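Local coordinates for ferredoxin-NADP reductase (Neisseria gonorrhoeae MIA_2011_03-10, PDB 5TR9), which binds flavin-adenine dinucleotide and probably passes electrons between NADP(H) and ferredoxin or a similar small carrier, at residues I33-S38 and A94-G99; A81-I84 and M89-L92. One frame throughout, in Å; residues are numbered along the deposited sequence.

Both contacts belong to the FAD-binding half of the reductase, an antiparallel barrel of six strands, and their centres lie about 11 Å apart on the same side of the chain's centre. Each joins this sheet to a different end of helix 88-95: contact 2 sets the run out of strand 76-82 against the start of the helix, and contact 1 sets strand 32-38 against the residues leaving it. Along the chain the order is 33-38, 81-84, 89-92, 94-99, so contact 2 falls within the span of contact 1. Strands 32-38 and 76-82 are sheet neighbours, and Ile-33 O lies 2.9 Å from Ala-81 N. One short helix thus links the apolar barrel interior to the FAD pyrophosphate.

Contact 1 (I33-S38 and A94-G99)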
ATOM      1  N   ILE A  33      -4.458 -10.069   8.488  1.00 10.87           N
ATOM      2  CA  ILE A  33      -3.934  -9.645   9.785  1.00 10.50           C
ATOM      3  C   ILE A  33      -3.165  -8.345   9.636  1.00 11.28           C
ATOM      4  O   ILE A  33      -2.558  -8.063   8.596  1.00 12.24           O
ATOM      5  CB  ILE A  33      -3.027 -10.719  10.437  1.00 13.42           C
ATOM      6  CG1 ILE A  33      -1.798 -10.987   9.560  1.00 14.59           C
ATOM      7  CG2 ILE A  33      -3.807 -12.002  10.672  1.00 14.55           C
ATOM      8  CD1 ILE A  33      -0.720 -11.842  10.250  1.00 13.33           C
ATOM      9  N   THR A  34      -3.180  -7.550  10.704  1.00 10.81           N
ATOM     10  CA  THR A  34      -2.116  -6.583  10.926  1.00  9.81           C
ATOM     11  C   THR A  34      -1.345  -7.029  12.158  1.00 12.19           C
ATOM     12  O   THR A  34      -1.874  -7.747  13.016  1.00 13.73           O
ATOM     13  CB  THR A  34      -2.634  -5.141  11.092  1.00 11.48           C
ATOM     14  OG1 THR A  34      -3.636  -5.068  12.118  1.00 13.81           O
ATOM     15  CG2 THR A  34      -3.225  -4.641   9.772  1.00 12.82           C
ATOM     16  N   PHE A  35      -0.072  -6.657  12.210  1.00 12.84           N
ATOM     17  CA  PHE A  35       0.733  -6.994  13.374  1.00  9.65           C
ATOM     18  C   PHE A  35       1.816  -5.946  13.545  1.00 11.72           C
ATOM     19  O   PHE A  35       2.192  -5.260  12.590  1.00 12.13           O
ATOM     20  CB  PHE A  35       1.341  -8.412  13.282  1.00 11.25           C
ATOM     21  CG  PHE A  35       2.290  -8.622  12.117  1.00 11.17           C
ATOM     22  CD1 PHE A  35       1.809  -8.992  10.863  1.00 13.00           C
ATOM     23  CD2 PHE A  35       3.671  -8.525  12.298  1.00 11.76           C
ATOM     24  CE1 PHE A  35       2.677  -9.220   9.795  1.00 12.42           C
ATOM     25  CE2 PHE A  35       4.553  -8.755  11.233  1.00 13.71           C
ATOM     26  CZ  PHE A  35       4.055  -9.104   9.976  1.00 13.21           C
ATOM     27  N   ALA A  36       2.279  -5.798  14.781  1.00 11.78           N
ATOM     28  CA  ALA A  36       3.323  -4.841  15.109  1.00 10.21           C
ATOM     29  C   ALA A  36       4.525  -5.581  15.667  1.00 11.80           C
ATOM     30  O   ALA A  36       4.381  -6.603  16.356  1.00 12.59           O
ATOM     31  CB  ALA A  36       2.837  -3.818  16.135  1.00 11.94           C
ATOM     32  N   ILE A  37       5.710  -5.043  15.382  1.00 10.44           N
ATOM     33  CA  ILE A  37       6.956  -5.573  15.915  1.00 10.86           C
ATOM     34  C   ILE A  37       7.740  -4.425  16.537  1.00 13.67           C
ATOM     35  O   ILE A  37       7.505  -3.246  16.247  1.00 13.74           O
ATOM     36  CB  ILE A  37       7.800  -6.286  14.835  1.00 11.38           C
ATOM     37  CG1 ILE A  37       8.390  -5.271  13.847  1.00 13.16           C
ATOM     38  CG2 ILE A  37       6.962  -7.318  14.062  1.00 12.25           C
ATOM     39  CD1 ILE A  37       9.314  -5.913  12.815  1.00 16.02           C
ATOM     40  N   SER A  38       8.672  -4.779  17.419  1.00 13.49           N
ATOM     41  CA  SER A  38       9.540  -3.763  18.002  1.00 12.78           C
ATOM     42  C   SER A  38      10.414  -3.133  16.924  1.00 15.55           C
ATOM     43  O   SER A  38      10.774  -3.773  15.923  1.00 15.33           O
ATOM     44  CB  SER A  38      10.402  -4.354  19.124  1.00 16.09           C
ATOM     45  OG  SER A  38      11.134  -5.495  18.698  1.00 16.60           O
ATOM     46  N   ALA A  94       0.520 -17.392  10.856  1.00 12.92           N
ATOM     47  CA  ALA A  94      -0.709 -17.893  11.465  1.00 16.94           C
ATOM     48  C   ALA A  94      -0.479 -18.432  12.870  1.00 18.55           C
ATOM     49  O   ALA A  94      -1.427 -18.501  13.660  1.00 26.71           O
ATOM     50  CB  ALA A  94      -1.315 -18.984  10.580  1.00 17.28           C
ATOM     51  N   LYS A  95       0.756 -18.818  13.193  1.00 15.99           N
ATOM     52  CA  LYS A  95       1.101 -19.399  14.486  1.00 20.09           C
ATOM     53  C   LYS A  95       1.815 -18.434  15.421  1.00 18.83           C
ATOM     54  O   LYS A  95       1.939 -18.741  16.612  1.00 21.25           O
ATOM     55  CB  LYS A  95       1.992 -20.630  14.292  1.00 19.92           C
ATOM     56  N   MET A  96       2.285 -17.290  14.927  1.00 15.31           N
ATOM     57  CA  MET A  96       3.124 -16.433  15.759  1.00 16.01           C
ATOM     58  C   MET A  96       2.287 -15.679  16.789  1.00 16.58           C
ATOM     59  O   MET A  96       1.085 -15.450  16.617  1.00 18.87           O
ATOM     60  CB  MET A  96       3.910 -15.444  14.898  1.00 14.17           C
ATOM     61  CG  MET A  96       3.083 -14.320  14.311  1.00 13.73           C
ATOM     62  SD  MET A  96       4.061 -13.382  13.125  1.00 15.82           S
ATOM     63  CE  MET A  96       2.840 -12.200  12.563  1.00 16.27           C
ATOM     64  N   GLN A  97       2.940 -15.295  17.881  1.00 17.95           N
ATOM     65  CA  GLN A  97       2.248 -14.530  18.910  1.00 20.55           C
ATOM     66  C   GLN A  97       3.241 -13.661  19.665  1.00 18.19           C
ATOM     67  O   GLN A  97       4.457 -13.806  19.532  1.00 16.13           O
ATOM     68  CB  GLN A  97       1.517 -15.445  19.879  1.00 20.34           C
ATOM     69  CG  GLN A  97       2.441 -16.241  20.760  1.00 20.66           C
ATOM     70  CD  GLN A  97       1.680 -17.327  21.475  1.00 29.28           C
ATOM     71  OE1 GLN A  97       0.933 -17.056  22.416  1.00 27.22           O
ATOM     72  NE2 GLN A  97       1.835 -18.559  21.013  1.00 24.27           N
ATOM     73  N   GLN A  98       2.682 -12.757  20.469  1.00 19.95           N
ATOM     74  CA  GLN A  98       3.459 -11.803  21.249  1.00 17.37           C
ATOM     75  C   GLN A  98       4.641 -12.461  21.949  1.00 17.05           C
ATOM     76  O   GLN A  98       4.495 -13.489  22.619  1.00 18.33           O
ATOM     77  CB  GLN A  98       2.554 -11.137  22.288  1.00 17.60           C
ATOM     78  CG  GLN A  98       3.301 -10.194  23.207  1.00 15.13           C
ATOM     79  CD  GLN A  98       2.408  -9.618  24.288  1.00 19.76           C
ATOM     80  OE1 GLN A  98       1.238  -9.333  24.046  1.00 25.02           O
ATOM     81  NE2 GLN A  98       2.958  -9.440  25.477  1.00 18.76           N
ATOM     82  N   GLY A  99       5.820 -11.861  21.784  1.00 15.72           N
ATOM     83  CA  GLY A  99       7.032 -12.322  22.426  1.00 15.77           C
ATOM     84  C   GLY A  99       7.894 -13.207  21.549  1.00 16.72           C
ATOM     85  O   GLY A  99       9.065 -13.438  21.886  1.00 19.60           O
TER
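Met-96 reaches across to Phe-35 and sets its terminal methyl squarely over one face of the ring. CE lies 3.7 Å from the ring centroid and 13° off the normal, and its nearest ring atom is Phe-35 CG at 3.6 Å, so this is a CH-pi contact made over the face. The sulfur stands further back above the same face, with SD 5.0 Å from the centroid: a Met-aromatic contact in which the methyl leads. The Met-96 chain, extended beyond CG (chi2 -171°, chi3 178°), lets the methyl reach the ring; the two side chains cross at about a right angle. Such a long, unbranched side chain suits a loop whose backbone stays far from the strand, and the flat apolar ring of Phe-35 offers the methyl a broad face. The CA atoms of Phe-35 and Gln-97 are still 9.5 Å apart.

The packing is looser toward Ile-33, whose CD1 comes only to 4.3 Å from Met-96 CE. Beyond Met-96 the loop carries Gln-97 and Gln-98, and with Gly-99 lies exposed. The buried side is completed by Phe-93, whose ring meets that of Phe-35, by Leu-53 against Phe-35, and by Ile-22 and Phe-55 against Met-96. With apolar groups alone bridging the two segments, the exit of helix 88-95 is held to strand 32-38 by dispersion, with probably a small electrostatic share from the methyl beside sulfur over the aromatic face.

Contact 2 (A81-I84 and M89-L92); sequences AVLI and MSAL. With FAD (flavin-adenine dinucleotide), chain C.
Ser-90 OG accepts the backbone N-H of Ile-84, and the bond is almost straight: Ile-84 N lies 2.9 Å from Ser-90 OG, with an angle of 175° at the hydrogen. The same OG donates a hydrogen bond to FAD O1P, 2.6 Å away, so the hydroxyl bridges the residues after the strand and the phosphate. Its first torsion (chi1 -64°) keeps OG beside the backbone N, and Ser-90 N also donates to O1P; one residue grips that oxygen twice. Serine suits the place because its short arm carries both a donor and an acceptor, with little bulk between helix and loop.

Around this polar centre the aliphatic chains diverge. Leu-83 runs past Ser-90 on the helix side, its CD2 at 3.9 Å from Ser-90 O, while Ile-84 leads the other way, to the cofactor. There its branches divide the work, and a branched apolar chain suits the spot: CG2 meets the ribose oxygen O4B at 3.4 Å, and CD1 touches the adenine at C4A and N3A. The backbone N of Val-82 donates to FAD O2 on the flavin over 3.1 Å. The two segments thus hydrogen-bond one phosphate and the flavin, and pack an isoleucine on ribose and adenine.

Helix 88-95 begins at the phosphate, and Met-89 N donates to the second oxygen, O2P, over 2.8 Å. Successive amides at a helix N-terminus, joined by the Ser-90 hydroxyl, take the two oxygens of one phosphate, where the helix dipole probably helps to offset the negative charge.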
ATOM      1  N   ALA A  81      -0.679  -8.237   6.362  1.00 10.59           N
ATOM      2  CA  ALA A  81      -0.401  -9.455   5.609  1.00 11.73           C
ATOM      3  C   ALA A  81      -1.674 -10.225   5.280  1.00 11.58           C
ATOM      4  O   ALA A  81      -2.576 -10.362   6.117  1.00 12.97           O
ATOM      5  CB  ALA A  81       0.561 -10.379   6.379  1.00 11.89           C
ATOM      6  N   VAL A  82      -1.738 -10.723   4.048  1.00 12.32           N
ATOM      7  CA  VAL A  82      -2.784 -11.656   3.634  0.53 12.28           C
ATOM      8  C   VAL A  82      -2.238 -13.070   3.778  1.00 15.34           C
ATOM      9  O   VAL A  82      -1.157 -13.388   3.264  1.00 14.91           O
ATOM     10  CB  VAL A  82      -3.251 -11.385   2.193  0.53 13.25           C
ATOM     11  CG1 VAL A  82      -2.086 -11.139   1.302  0.53 16.64           C
ATOM     12  CG2 VAL A  82      -4.048 -12.570   1.650  0.53 10.72           C
ATOM     13  N   LEU A  83      -2.991 -13.933   4.469  1.00 12.52           N
ATOM     14  CA  LEU A  83      -2.523 -15.301   4.681  1.00 14.28           C
ATOM     15  C   LEU A  83      -2.864 -16.147   3.458  1.00 14.61           C
ATOM     16  O   LEU A  83      -4.037 -16.296   3.093  1.00 16.62           O
ATOM     17  CB  LEU A  83      -3.120 -15.889   5.960  1.00 12.11           C
ATOM     18  CG  LEU A  83      -2.785 -15.079   7.215  1.00 13.94           C
ATOM     19  CD1 LEU A  83      -3.433 -15.711   8.442  1.00 16.51           C
ATOM     20  CD2 LEU A  83      -1.273 -14.925   7.417  1.00 16.30           C
ATOM     21  N   ILE A  84      -1.833 -16.695   2.816  1.00 12.51           N
ATOM     22  CA  ILE A  84      -1.969 -17.405   1.550  1.00 13.85           C
ATOM     23  C   ILE A  84      -2.013 -18.902   1.823  1.00 14.83           C
ATOM     24  O   ILE A  84      -1.166 -19.433   2.558  1.00 15.86           O
ATOM     25  CB  ILE A  84      -0.807 -17.059   0.600  1.00 13.16           C
ATOM     26  CG1 ILE A  84      -0.753 -15.552   0.321  1.00 16.28           C
ATOM     27  CG2 ILE A  84      -0.904 -17.891  -0.691  1.00 17.75           C
ATOM     28  CD1 ILE A  84      -1.980 -15.030  -0.399  1.00 18.25           C
ATOM     29  N   MET A  89       5.525 -18.539   4.544  1.00 11.81           N
ATOM     30  CA  MET A  89       5.544 -17.469   5.537  1.00 12.97           C
ATOM     31  C   MET A  89       4.177 -17.321   6.190  1.00 14.02           C
ATOM     32  O   MET A  89       4.081 -17.064   7.398  1.00 13.93           O
ATOM     33  CB  MET A  89       5.984 -16.144   4.910  1.00 11.47           C
ATOM     34  CG  MET A  89       6.373 -15.095   5.953  1.00 12.21           C
ATOM     35  SD  MET A  89       7.969 -15.512   6.694  1.00 18.93           S
ATOM     36  CE  MET A  89       8.578 -13.887   7.141  1.00 19.82           C
ATOM     37  N   SER A  90       3.111 -17.506   5.404  1.00 14.37           N
ATOM     38  CA  SER A  90       1.760 -17.392   5.935  1.00 12.91           C
ATOM     39  C   SER A  90       1.517 -18.396   7.054  1.00 12.95           C
ATOM     40  O   SER A  90       0.866 -18.069   8.050  1.00 14.65           O
ATOM     41  CB  SER A  90       0.737 -17.577   4.811  1.00 13.12           C
ATOM     42  OG  SER A  90       0.880 -16.530   3.863  1.00 14.01           O
ATOM     43  N   ALA A  91       2.062 -19.614   6.924  1.00 13.29           N
ATOM     44  CA  ALA A  91       1.902 -20.606   7.981  1.00 13.26           C
ATOM     45  C   ALA A  91       2.585 -20.152   9.260  1.00 16.15           C
ATOM     46  O   ALA A  91       2.094 -20.414  10.365  1.00 17.95           O
ATOM     47  CB  ALA A  91       2.467 -21.947   7.529  1.00 17.08           C
ATOM     48  N   LEU A  92       3.734 -19.491   9.133  1.00 14.93           N
ATOM     49  CA  LEU A  92       4.399 -18.980  10.328  1.00 11.77           C
ATOM     50  C   LEU A  92       3.628 -17.807  10.918  1.00 13.33           C
ATOM     51  O   LEU A  92       3.498 -17.700  12.143  1.00 16.06           O
ATOM     52  CB  LEU A  92       5.837 -18.568  10.001  1.00 14.67           C
ATOM     53  CG  LEU A  92       6.697 -19.714   9.474  1.00 17.58           C
ATOM     54  CD1 LEU A  92       8.032 -19.175   8.989  1.00 16.57           C
ATOM     55  CD2 LEU A  92       6.896 -20.806  10.532  1.00 19.30           C
TER
HETATM   56  PA  FAD C 301       4.763 -17.088  -1.110  1.00 13.03           P
HETATM   57  O1A FAD C 301       5.529 -18.348  -1.347  1.00 15.12           O
HETATM   58  O2A FAD C 301       5.590 -15.816  -0.963  1.00 14.11           O
HETATM   59  O5B FAD C 301       3.742 -16.801  -2.256  1.00 13.86           O
HETATM   60  C5B FAD C 301       2.858 -17.827  -2.749  1.00 16.35           C
HETATM   61  C4B FAD C 301       1.926 -17.170  -3.737  1.00 15.27           C
HETATM   62  O4B FAD C 301       0.975 -16.363  -3.014  1.00 13.36           O
HETATM   63  C3B FAD C 301       2.589 -16.196  -4.700  1.00 19.80           C
HETATM   64  O3B FAD C 301       3.125 -16.857  -5.841  1.00 21.01           O
HETATM   65  C2B FAD C 301       1.428 -15.280  -5.091  1.00 19.08           C
HETATM   66  O2B FAD C 301       0.623 -15.862  -6.112  1.00 23.51           O
HETATM   67  C1B FAD C 301       0.603 -15.244  -3.804  1.00 15.01           C
HETATM   68  N9A FAD C 301       0.778 -14.051  -2.988  1.00 13.68           N
HETATM   69  C8A FAD C 301       1.862 -13.711  -2.225  1.00 15.97           C
HETATM   70  N7A FAD C 301       1.708 -12.594  -1.551  1.00 11.27           N
HETATM   71  C5A FAD C 301       0.425 -12.186  -1.884  1.00 11.63           C
HETATM   72  C6A FAD C 301      -0.340 -11.070  -1.500  1.00 13.13           C
HETATM   73  N6A FAD C 301       0.104 -10.122  -0.668  1.00 14.73           N
HETATM   74  N1A FAD C 301      -1.582 -10.950  -2.025  1.00 13.52           N
HETATM   75  C2A FAD C 301      -2.024 -11.900  -2.858  1.00 14.83           C
HETATM   76  N3A FAD C 301      -1.391 -12.994  -3.293  1.00 14.05           N
HETATM   77  C4A FAD C 301      -0.166 -13.083  -2.757  1.00 14.31           C
HETATM   78  N1  FAD C 301       2.491  -9.365   1.196  1.00 11.68           N
HETATM   79  C2  FAD C 301       1.610  -8.871   2.111  1.00 13.02           C
HETATM   80  O2  FAD C 301       0.731  -9.591   2.609  1.00 13.36           O
HETATM   81  N3  FAD C 301       1.685  -7.529   2.468  1.00 10.35           N
HETATM   82  C4  FAD C 301       2.597  -6.609   1.972  1.00 12.14           C
HETATM   83  O4  FAD C 301       2.587  -5.444   2.369  1.00 14.61           O
HETATM   84  C4X FAD C 301       3.529  -7.154   1.016  1.00 13.47           C
HETATM   85  N5  FAD C 301       4.419  -6.341   0.477  1.00 13.23           N
HETATM   86  C5X FAD C 301       5.308  -6.873  -0.438  1.00 11.20           C
HETATM   87  C6  FAD C 301       6.262  -6.028  -1.013  1.00 13.55           C
HETATM   88  C7  FAD C 301       7.177  -6.511  -1.940  1.00 14.54           C
HETATM   89  C7M FAD C 301       8.203  -5.578  -2.529  1.00 14.64           C
HETATM   90  C8  FAD C 301       7.155  -7.869  -2.295  1.00 13.76           C
HETATM   91  C8M FAD C 301       8.144  -8.417  -3.294  1.00 15.61           C
HETATM   92  C9  FAD C 301       6.200  -8.712  -1.729  1.00 10.81           C
HETATM   93  C9A FAD C 301       5.283  -8.229  -0.802  1.00 11.45           C
HETATM   94  N10 FAD C 301       4.275  -9.047  -0.237  1.00 12.30           N
HETATM   95  C10 FAD C 301       3.407  -8.548   0.695  1.00 11.96           C
HETATM   96  C1' FAD C 301       4.269 -10.496  -0.455  1.00 12.80           C
HETATM   97  C2' FAD C 301       5.012 -11.189   0.703  1.00 12.27           C
HETATM   98  O2' FAD C 301       6.419 -10.944   0.648  1.00 12.82           O
HETATM   99  C3' FAD C 301       4.760 -12.699   0.711  1.00 10.93           C
HETATM  100  O3' FAD C 301       4.970 -13.223  -0.595  1.00 12.35           O
HETATM  101  C4' FAD C 301       3.413 -13.098   1.317  1.00 12.57           C
HETATM  102  O4' FAD C 301       3.422 -12.776   2.710  1.00 12.82           O
HETATM  103  C5' FAD C 301       3.101 -14.571   1.154  1.00 11.41           C
HETATM  104  O5' FAD C 301       4.204 -15.343   1.669  1.00 13.62           O
HETATM  105  P   FAD C 301       4.145 -16.928   1.681  1.00 12.41           P
HETATM  106  O1P FAD C 301       2.978 -17.395   2.543  1.00 12.50           O
HETATM  107  O2P FAD C 301       5.509 -17.422   2.013  1.00 11.19           O
HETATM  108  O3P FAD C 301       3.809 -17.256   0.144  1.00 13.76           O